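Local coordinates for hypothetical protein (Pseudomonas aeruginosa, PDB 2H9F), which probably isomerises methylaconitate, as a member of the PrpF family, at residues G161-D166 with A172-L177; S346-G351 with L357-E362; V73-S78 with T110-F115. All coordinates share one frame; numbering follows the deposited sequence.

Interaction 1: G161-D166 with A172-L177; sequences GDFELD and AAEIVL. With CO (cobalt (II) ion), chain B.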
loop_
_atom_site.group_PDB
_atom_site.type_symbol
_atom_site.label_atom_id
_atom_site.label_comp_id
_atom_site.label_asym_id
_atom_site.label_seq_id
_atom_site.Cartn_x
_atom_site.Cartn_y
_atom_site.Cartn_z
ATOM N N GLY A 161 -18.189 -13.240 -9.609
ATOM C CA GLY A 161 -18.980 -12.908 -10.777
ATOM C C GLY A 161 -18.198 -12.169 -11.833
ATOM O O GLY A 161 -16.975 -12.104 -11.773
ATOM N N ASP A 162 -18.926 -11.654 -12.828
ATOM C CA ASP A 162 -18.343 -11.124 -14.075
ATOM C C ASP A 162 -18.573 -9.623 -14.280
ATOM O O ASP A 162 -18.295 -9.090 -15.323
ATOM C CB ASP A 162 -18.868 -11.933 -15.257
ATOM C CG ASP A 162 -18.159 -13.247 -15.395
ATOM O OD1 ASP A 162 -17.041 -13.406 -14.848
ATOM O OD2 ASP A 162 -18.708 -14.126 -16.052
ATOM N N PHE A 163 -18.990 -8.938 -13.236
ATOM C CA PHE A 163 -19.199 -7.504 -13.268
ATOM C C PHE A 163 -17.912 -6.730 -13.062
ATOM O O PHE A 163 -17.234 -6.910 -12.051
ATOM C CB PHE A 163 -20.189 -7.116 -12.173
ATOM C CG PHE A 163 -20.344 -5.655 -12.026
ATOM C CD1 PHE A 163 -21.091 -4.944 -12.955
ATOM C CD2 PHE A 163 -19.730 -4.979 -10.987
ATOM C CE1 PHE A 163 -21.234 -3.580 -12.853
ATOM C CE2 PHE A 163 -19.873 -3.582 -10.890
ATOM C CZ PHE A 163 -20.631 -2.905 -11.822
ATOM N N GLU A 164 -17.584 -5.857 -14.019
ATOM C CA GLU A 164 -16.350 -5.070 -13.981
ATOM C C GLU A 164 -16.600 -3.688 -13.433
ATOM O O GLU A 164 -17.590 -3.041 -13.773
ATOM C CB GLU A 164 -15.767 -4.868 -15.372
ATOM C CG GLU A 164 -15.090 -6.048 -16.068
ATOM C CD GLU A 164 -14.705 -5.736 -17.550
ATOM N N LEU A 165 -15.676 -3.213 -12.601
ATOM C CA LEU A 165 -15.723 -1.872 -12.079
ATOM C C LEU A 165 -14.350 -1.253 -12.336
ATOM O O LEU A 165 -13.334 -1.852 -11.995
ATOM C CB LEU A 165 -16.030 -1.913 -10.590
ATOM C CG LEU A 165 -16.237 -0.571 -9.881
ATOM C CD1 LEU A 165 -17.465 0.135 -10.433
ATOM C CD2 LEU A 165 -16.333 -0.853 -8.397
ATOM N N ASP A 166 -14.322 -0.070 -12.948
ATOM C CA ASP A 166 -13.087 0.664 -13.142
ATOM C C ASP A 166 -12.330 0.811 -11.819
ATOM O O ASP A 166 -12.902 1.165 -10.786
ATOM C CB ASP A 166 -13.350 2.032 -13.801
ATOM C CG ASP A 166 -12.046 2.809 -14.156
ATOM O OD1 ASP A 166 -11.245 2.331 -14.984
ATOM O OD2 ASP A 166 -11.853 3.925 -13.621
ATOM N N ALA A 172 -16.266 -9.295 -10.293
ATOM C CA ALA A 172 -16.914 -9.852 -9.133
ATOM C C ALA A 172 -18.406 -9.647 -9.345
ATOM O O ALA A 172 -18.822 -9.207 -10.418
ATOM C CB ALA A 172 -16.406 -9.199 -7.867
ATOM N N ALA A 173 -19.212 -9.992 -8.346
ATOM C CA ALA A 173 -20.655 -9.925 -8.467
ATOM C C ALA A 173 -21.085 -8.485 -8.305
ATOM O O ALA A 173 -20.503 -7.721 -7.513
ATOM C CB ALA A 173 -21.271 -10.789 -7.387
ATOM N N GLU A 174 -22.125 -8.108 -9.034
ATOM C CA GLU A 174 -22.633 -6.734 -9.022
ATOM C C GLU A 174 -23.509 -6.519 -7.814
ATOM O O GLU A 174 -24.332 -7.373 -7.478
ATOM C CB GLU A 174 -23.426 -6.476 -10.318
ATOM C CG GLU A 174 -23.985 -5.104 -10.408
ATOM C CD GLU A 174 -24.714 -4.844 -11.726
ATOM O OE1 GLU A 174 -24.851 -5.792 -12.535
ATOM O OE2 GLU A 174 -25.101 -3.681 -11.985
ATOM N N ILE A 175 -23.258 -5.424 -7.111
ATOM C CA ILE A 175 -24.116 -4.955 -6.028
ATOM C C ILE A 175 -24.612 -3.589 -6.467
ATOM O O ILE A 175 -23.830 -2.661 -6.654
ATOM C CB ILE A 175 -23.359 -4.792 -4.705
ATOM C CG1 ILE A 175 -22.861 -6.164 -4.236
ATOM C CG2 ILE A 175 -24.266 -4.216 -3.639
ATOM C CD1 ILE A 175 -21.827 -6.169 -3.068
ATOM N N VAL A 176 -25.916 -3.456 -6.647
ATOM C CA VAL A 176 -26.520 -2.170 -6.966
ATOM C C VAL A 176 -26.788 -1.431 -5.651
ATOM O O VAL A 176 -27.337 -2.011 -4.721
ATOM C CB VAL A 176 -27.876 -2.394 -7.715
ATOM C CG1 VAL A 176 -28.629 -1.094 -7.906
ATOM C CG2 VAL A 176 -27.642 -3.127 -9.043
ATOM N N LEU A 177 -26.399 -0.156 -5.589
ATOM C CA LEU A 177 -26.627 0.681 -4.439
ATOM C C LEU A 177 -27.610 1.768 -4.781
ATOM O O LEU A 177 -27.521 2.325 -5.874
ATOM C CB LEU A 177 -25.317 1.358 -3.998
ATOM C CG LEU A 177 -24.110 0.494 -3.592
ATOM C CD1 LEU A 177 -22.859 1.374 -3.458
ATOM C CD2 LEU A 177 -24.383 -0.299 -2.299
HETATM CO CO CO B . -16.275 -15.277 -14.096
HETATM O O HOH W 1 -15.302 -14.143 -12.659
#
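E174 lies flat beneath the phenyl ring of F163, its aliphatic part serving as the platform. With CG anti to the backbone N (chi1 -180°) and the chain extended beyond it, E174 places its CG 3.9 Å from the F163 ring centroid, over the face, in a CH-pi contact. The carboxylate continues the stack, its plane 10° from that of the ring, while E174 OE2 is held by the hydroxyl of S378. Glutamate suits this place, joining methylenes for the ring to a polar end for strand 369-386. F163 reaches it because chi1 of 173° sets CG beside its own carbonyl carbon. The backbones meet through F163 N to A172 O at 2.8 Å, somewhat bent, and A172 N to F163 O at 3.1 Å, straighter. Glycine suits position 161 because a CB there would run into A173 CA. D162 turns the other way and binds cobalt through OD1 at 2.2 Å; a water on the metal also donates to G161 O at 2.8 Å, and H4 NE2 of the second subunit binds the same ion. The arrangement is a single antiparallel hydrogen-bonded bridge closing a loop, with a metal site between subunits at its outer end.

Interaction 2: S346-G351 with L357-E362; sequences SAVRFG and LRVGAE. With SO4 (sulfate ion), chain G.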
loop_
_atom_site.group_PDB
_atom_site.type_symbol
_atom_site.label_atom_id
_atom_site.label_comp_id
_atom_site.label_asym_id
_atom_site.label_seq_id
_atom_site.Cartn_x
_atom_site.Cartn_y
_atom_site.Cartn_z
ATOM N N SER A 346 -34.931 6.525 -16.046
ATOM C CA SER A 346 -34.526 6.429 -14.660
ATOM C C SER A 346 -33.260 5.560 -14.420
ATOM O O SER A 346 -32.742 5.492 -13.311
ATOM C CB SER A 346 -35.699 5.907 -13.859
ATOM O OG SER A 346 -35.960 4.573 -14.212
ATOM N N ALA A 347 -32.799 4.888 -15.467
ATOM C CA ALA A 347 -31.488 4.235 -15.499
ATOM C C ALA A 347 -30.992 4.376 -16.925
ATOM O O ALA A 347 -31.757 4.144 -17.851
ATOM C CB ALA A 347 -31.604 2.756 -15.158
ATOM N N VAL A 348 -29.717 4.717 -17.093
ATOM C CA VAL A 348 -29.097 4.773 -18.404
ATOM C C VAL A 348 -27.714 4.153 -18.369
ATOM O O VAL A 348 -27.012 4.262 -17.370
ATOM C CB VAL A 348 -28.934 6.245 -18.911
ATOM C CG1 VAL A 348 -30.323 6.876 -19.292
ATOM C CG2 VAL A 348 -28.166 7.044 -17.929
ATOM N N ARG A 349 -27.331 3.502 -19.473
ATOM C CA ARG A 349 -25.956 3.063 -19.696
ATOM C C ARG A 349 -25.303 4.004 -20.717
ATOM O O ARG A 349 -25.716 4.065 -21.871
ATOM C CB ARG A 349 -25.926 1.620 -20.206
ATOM C CG ARG A 349 -24.519 1.079 -20.387
ATOM C CD ARG A 349 -24.513 -0.367 -20.809
ATOM N NE ARG A 349 -24.950 -1.229 -19.725
ATOM C CZ ARG A 349 -24.182 -1.583 -18.683
ATOM N NH1 ARG A 349 -22.924 -1.148 -18.571
ATOM N NH2 ARG A 349 -24.689 -2.358 -17.725
ATOM N N PHE A 350 -24.281 4.733 -20.295
ATOM C CA PHE A 350 -23.537 5.629 -21.189
ATOM C C PHE A 350 -22.160 5.071 -21.575
ATOM O O PHE A 350 -21.533 4.285 -20.828
ATOM C CB PHE A 350 -23.418 7.053 -20.619
ATOM C CG PHE A 350 -22.614 7.161 -19.376
ATOM C CD1 PHE A 350 -23.210 7.035 -18.125
ATOM C CD2 PHE A 350 -21.264 7.477 -19.439
ATOM C CE1 PHE A 350 -22.467 7.144 -16.948
ATOM C CE2 PHE A 350 -20.509 7.607 -18.270
ATOM C CZ PHE A 350 -21.128 7.440 -17.011
ATOM N N GLY A 351 -21.733 5.469 -22.770
ATOM C CA GLY A 351 -20.467 5.057 -23.330
ATOM C C GLY A 351 -19.485 6.156 -23.025
ATOM O O GLY A 351 -19.723 7.282 -23.404
ATOM N N LEU A 357 -20.958 2.579 -18.485
ATOM C CA LEU A 357 -21.342 2.653 -17.086
ATOM C C LEU A 357 -22.878 2.827 -16.977
ATOM O O LEU A 357 -23.453 3.670 -17.657
ATOM C CB LEU A 357 -20.656 3.860 -16.472
ATOM C CG LEU A 357 -20.353 3.969 -15.006
ATOM C CD1 LEU A 357 -19.739 2.756 -14.463
ATOM C CD2 LEU A 357 -19.437 5.184 -14.795
ATOM N N ARG A 358 -23.522 2.021 -16.135
ATOM C CA ARG A 358 -24.940 2.125 -15.863
ATOM C C ARG A 358 -25.197 2.886 -14.570
ATOM O O ARG A 358 -24.763 2.490 -13.461
ATOM C CB ARG A 358 -25.554 0.749 -15.741
ATOM C CG ARG A 358 -27.071 0.721 -15.736
ATOM C CD ARG A 358 -27.581 -0.641 -15.269
ATOM N NE ARG A 358 -29.028 -0.675 -14.998
ATOM C CZ ARG A 358 -29.619 -0.384 -13.823
ATOM N NH1 ARG A 358 -28.933 -0.007 -12.732
ATOM N NH2 ARG A 358 -30.947 -0.473 -13.755
ATOM N N VAL A 359 -25.899 3.994 -14.710
ATOM C CA VAL A 359 -26.265 4.807 -13.572
ATOM C C VAL A 359 -27.768 5.088 -13.602
ATOM O O VAL A 359 -28.424 4.865 -14.613
ATOM C CB VAL A 359 -25.477 6.126 -13.534
ATOM C CG1 VAL A 359 -23.991 5.855 -13.316
ATOM C CG2 VAL A 359 -25.748 6.993 -14.773
ATOM N N GLY A 360 -28.304 5.570 -12.488
ATOM C CA GLY A 360 -29.706 5.829 -12.396
ATOM C C GLY A 360 -30.028 6.888 -11.392
ATOM O O GLY A 360 -29.204 7.236 -10.540
ATOM N N ALA A 361 -31.245 7.402 -11.502
ATOM C CA ALA A 361 -31.733 8.405 -10.579
ATOM C C ALA A 361 -33.242 8.451 -10.591
ATOM O O ALA A 361 -33.891 8.016 -11.545
ATOM C CB ALA A 361 -31.199 9.738 -10.938
ATOM N N GLU A 362 -33.787 8.972 -9.508
ATOM C CA GLU A 362 -35.182 9.380 -9.444
ATOM C C GLU A 362 -35.239 10.777 -8.890
ATOM O O GLU A 362 -34.440 11.140 -8.032
ATOM C CB GLU A 362 -35.991 8.467 -8.548
ATOM C CG GLU A 362 -36.297 7.141 -9.200
ATOM C CD GLU A 362 -37.247 6.288 -8.348
ATOM O OE1 GLU A 362 -37.952 6.862 -7.453
ATOM O OE2 GLU A 362 -37.256 5.044 -8.563
HETATM S S SO4 G . -28.179 -2.674 -19.428
HETATM O O1 SO4 G . -28.151 -1.294 -19.935
HETATM O O2 SO4 G . -28.421 -2.699 -17.978
HETATM O O3 SO4 G . -29.255 -3.384 -20.118
HETATM O O4 SO4 G . -26.933 -3.372 -19.742
#
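The guanidinium of R349 has R358 CB over one face, 3.8 Å above its plane, and the sulfate at its edge. R349 NE donates to sulfate O4 at 2.9 Å; its bonds to O1 and from NH2 to O4 are weak. A bend at chi3 (-70°) turns the R349 group back over its cross-strand neighbour. R358, extended from CG to NE, crosses R349 at about a right angle, with A347 CB over one face of its guanidinium and sulfate O2 near its edge. The two arginines line one side of the sulfate, probably from the crystallisation liquor, which R358 merely approaches. On the other face, L357 CB sits over the F350 ring, 4.0 Å from its centroid, and V359 CG2 meets the edge. F350 and V359, both apolar, are buried there. Between these faces, V348 N reaches V359 O at 2.8 Å and V359 N reaches V348 O at 2.9 Å, a hydrogen-bonded pair repeated by F350 with L357. Glycine suits position 360 because a CB there would run into S346 O, which accepts A361 N at 3.0 Å. This hairpin lies between strands 303-309 and 369-386, and V348, F350 and A361 pack on helix 319-330.

Interaction 3: V73-S78 with T110-F115; sequences VILSKS and TGAGAF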
loop_
_atom_site.group_PDB
_atom_site.type_symbol
_atom_site.label_atom_id
_atom_site.label_comp_id
_atom_site.label_asym_id
_atom_site.label_seq_id
_atom_site.Cartn_x
_atom_site.Cartn_y
_atom_site.Cartn_z
ATOM N N VAL A 73 -14.212 0.349 9.527
ATOM C CA VAL A 73 -15.680 0.411 9.514
ATOM C C VAL A 73 -16.243 -0.402 10.670
ATOM O O VAL A 73 -15.765 -1.510 10.933
ATOM C CB VAL A 73 -16.223 -0.136 8.186
ATOM C CG1 VAL A 73 -17.778 -0.365 8.217
ATOM C CG2 VAL A 73 -15.830 0.784 7.029
ATOM N N ILE A 74 -17.198 0.198 11.391
ATOM C CA ILE A 74 -18.041 -0.477 12.406
ATOM C C ILE A 74 -19.481 -0.633 11.859
ATOM O O ILE A 74 -20.076 0.333 11.377
ATOM C CB ILE A 74 -18.119 0.308 13.743
ATOM C CG1 ILE A 74 -16.708 0.572 14.309
ATOM C CG2 ILE A 74 -18.978 -0.502 14.768
ATOM C CD1 ILE A 74 -16.684 1.569 15.485
ATOM N N LEU A 75 -19.998 -1.864 11.885
ATOM C CA LEU A 75 -21.423 -2.162 11.641
ATOM C C LEU A 75 -22.034 -2.709 12.924
ATOM O O LEU A 75 -21.358 -3.392 13.720
ATOM C CB LEU A 75 -21.607 -3.202 10.542
ATOM C CG LEU A 75 -22.007 -2.705 9.162
ATOM C CD1 LEU A 75 -20.949 -1.864 8.596
ATOM C CD2 LEU A 75 -22.287 -3.886 8.261
ATOM N N SER A 76 -23.290 -2.340 13.146
ATOM C CA SER A 76 -24.104 -2.839 14.242
ATOM C C SER A 76 -25.552 -2.918 13.751
ATOM O O SER A 76 -25.920 -2.278 12.740
ATOM C CB SER A 76 -24.027 -1.904 15.445
ATOM O OG SER A 76 -24.508 -0.617 15.122
ATOM N N LYS A 77 -26.353 -3.718 14.448
ATOM C CA LYS A 77 -27.780 -3.742 14.237
ATOM C C LYS A 77 -28.322 -2.347 14.462
ATOM O O LYS A 77 -28.006 -1.691 15.452
ATOM C CB LYS A 77 -28.452 -4.752 15.177
ATOM C CG LYS A 77 -28.134 -6.227 14.788
ATOM C CD LYS A 77 -29.091 -7.288 15.425
ATOM C CE LYS A 77 -30.466 -7.344 14.701
ATOM N NZ LYS A 77 -30.458 -8.124 13.420
ATOM N N SER A 78 -29.132 -1.878 13.529
ATOM C CA SER A 78 -29.626 -0.532 13.594
ATOM C C SER A 78 -30.685 -0.330 14.656
ATOM O O SER A 78 -31.574 -1.159 14.836
ATOM C CB SER A 78 -30.239 -0.170 12.272
ATOM O OG SER A 78 -30.549 1.190 12.257
ATOM N N THR A 110 -20.547 -0.417 -0.317
ATOM C CA THR A 110 -20.721 -1.697 -0.956
ATOM C C THR A 110 -20.294 -2.782 0.037
ATOM O O THR A 110 -21.023 -3.731 0.227
ATOM C CB THR A 110 -19.908 -1.793 -2.249
ATOM O OG1 THR A 110 -19.863 -0.509 -2.905
ATOM C CG2 THR A 110 -20.517 -2.812 -3.168
ATOM N N GLY A 111 -19.142 -2.587 0.707
ATOM C CA GLY A 111 -18.649 -3.526 1.691
ATOM C C GLY A 111 -19.544 -3.601 2.918
ATOM O O GLY A 111 -19.743 -4.679 3.474
ATOM N N ALA A 112 -20.108 -2.470 3.323
ATOM C CA ALA A 112 -21.071 -2.456 4.438
ATOM C C ALA A 112 -22.252 -3.395 4.163
ATOM O O ALA A 112 -22.672 -4.096 5.046
ATOM C CB ALA A 112 -21.561 -1.052 4.752
ATOM N N GLY A 113 -22.786 -3.398 2.945
ATOM C CA GLY A 113 -23.934 -4.237 2.642
ATOM C C GLY A 113 -23.566 -5.700 2.689
ATOM O O GLY A 113 -24.277 -6.504 3.250
ATOM N N ALA A 114 -22.413 -6.034 2.140
ATOM C CA ALA A 114 -21.932 -7.423 2.146
ATOM C C ALA A 114 -21.594 -7.888 3.585
ATOM O O ALA A 114 -22.023 -8.958 4.036
ATOM C CB ALA A 114 -20.747 -7.550 1.248
ATOM N N PHE A 115 -20.865 -7.051 4.308
ATOM C CA PHE A 115 -20.438 -7.385 5.649
ATOM C C PHE A 115 -21.606 -7.547 6.580
ATOM O O PHE A 115 -21.543 -8.357 7.488
ATOM C CB PHE A 115 -19.528 -6.288 6.203
ATOM C CG PHE A 115 -18.938 -6.604 7.556
ATOM C CD1 PHE A 115 -18.101 -7.699 7.716
ATOM C CD2 PHE A 115 -19.208 -5.810 8.651
ATOM C CE1 PHE A 115 -17.553 -7.979 8.954
ATOM C CE2 PHE A 115 -18.681 -6.104 9.855
ATOM C CZ PHE A 115 -17.838 -7.188 9.996
#
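F115 N donates to G111 O at 2.8 Å, a backbone bond of helix 106-118 that holds F115 on the turn facing L75. The contact is apolar and rests on three buried side chains. L75 divides its two methyls: CD1 touches A112 CB at 4.0 Å, while CD2 comes up to the edge of the F115 ring, 3.7 Å from CD2 of that ring. The same leucine methyl also presses on the helix backbone, 3.2 Å from A112 O, which is tight. Its chi1 of -102° lies well off a staggered value, suggesting that the side chain is twisted to fit both methyls against the helix. F115 sends its ring along the strand side of the helix, CG anti to the backbone N (chi1 -175°), with L75 alongside it pointing the opposite way. Small A112 lets the strand draw near, with L75 CA 7.2 Å from A112 CA; the branched leucine and the flat ring supply the apolar surface between strand and helix. Strand 71-77 runs between strands 20-26 and 85-92. L75 faces helix 106-118, alongside Y87, while I74 on the other side packs on helix 39-49; the F115 ring also meets that of F24 on strand 20-26.

In the fold
The three contacts follow in series, neither nesting nor crossing. Interaction 3 comes first, bringing helix 106-118 back to strand 71-77 after an excursion of 31 residues. Interaction 1 then closes a short loop before strand 175-180, and interaction 2 is a local hairpin near the C-terminal end. Interactions 1 and 3 touch, since I175 and L177 pack on T110 of the helix. Interaction 2 touches neither of the others; it comes within about 5 Å of interaction 1 (nearest atoms), while its centre lies about 26 Å from that of interaction 3. Strand 369-386 pairs with both 175-180 and 355-366, linking the two halves. Helices 106-118 and 319-330, each packed against strands, are consistent with the two-domain diaminopimelate epimerase-like fold.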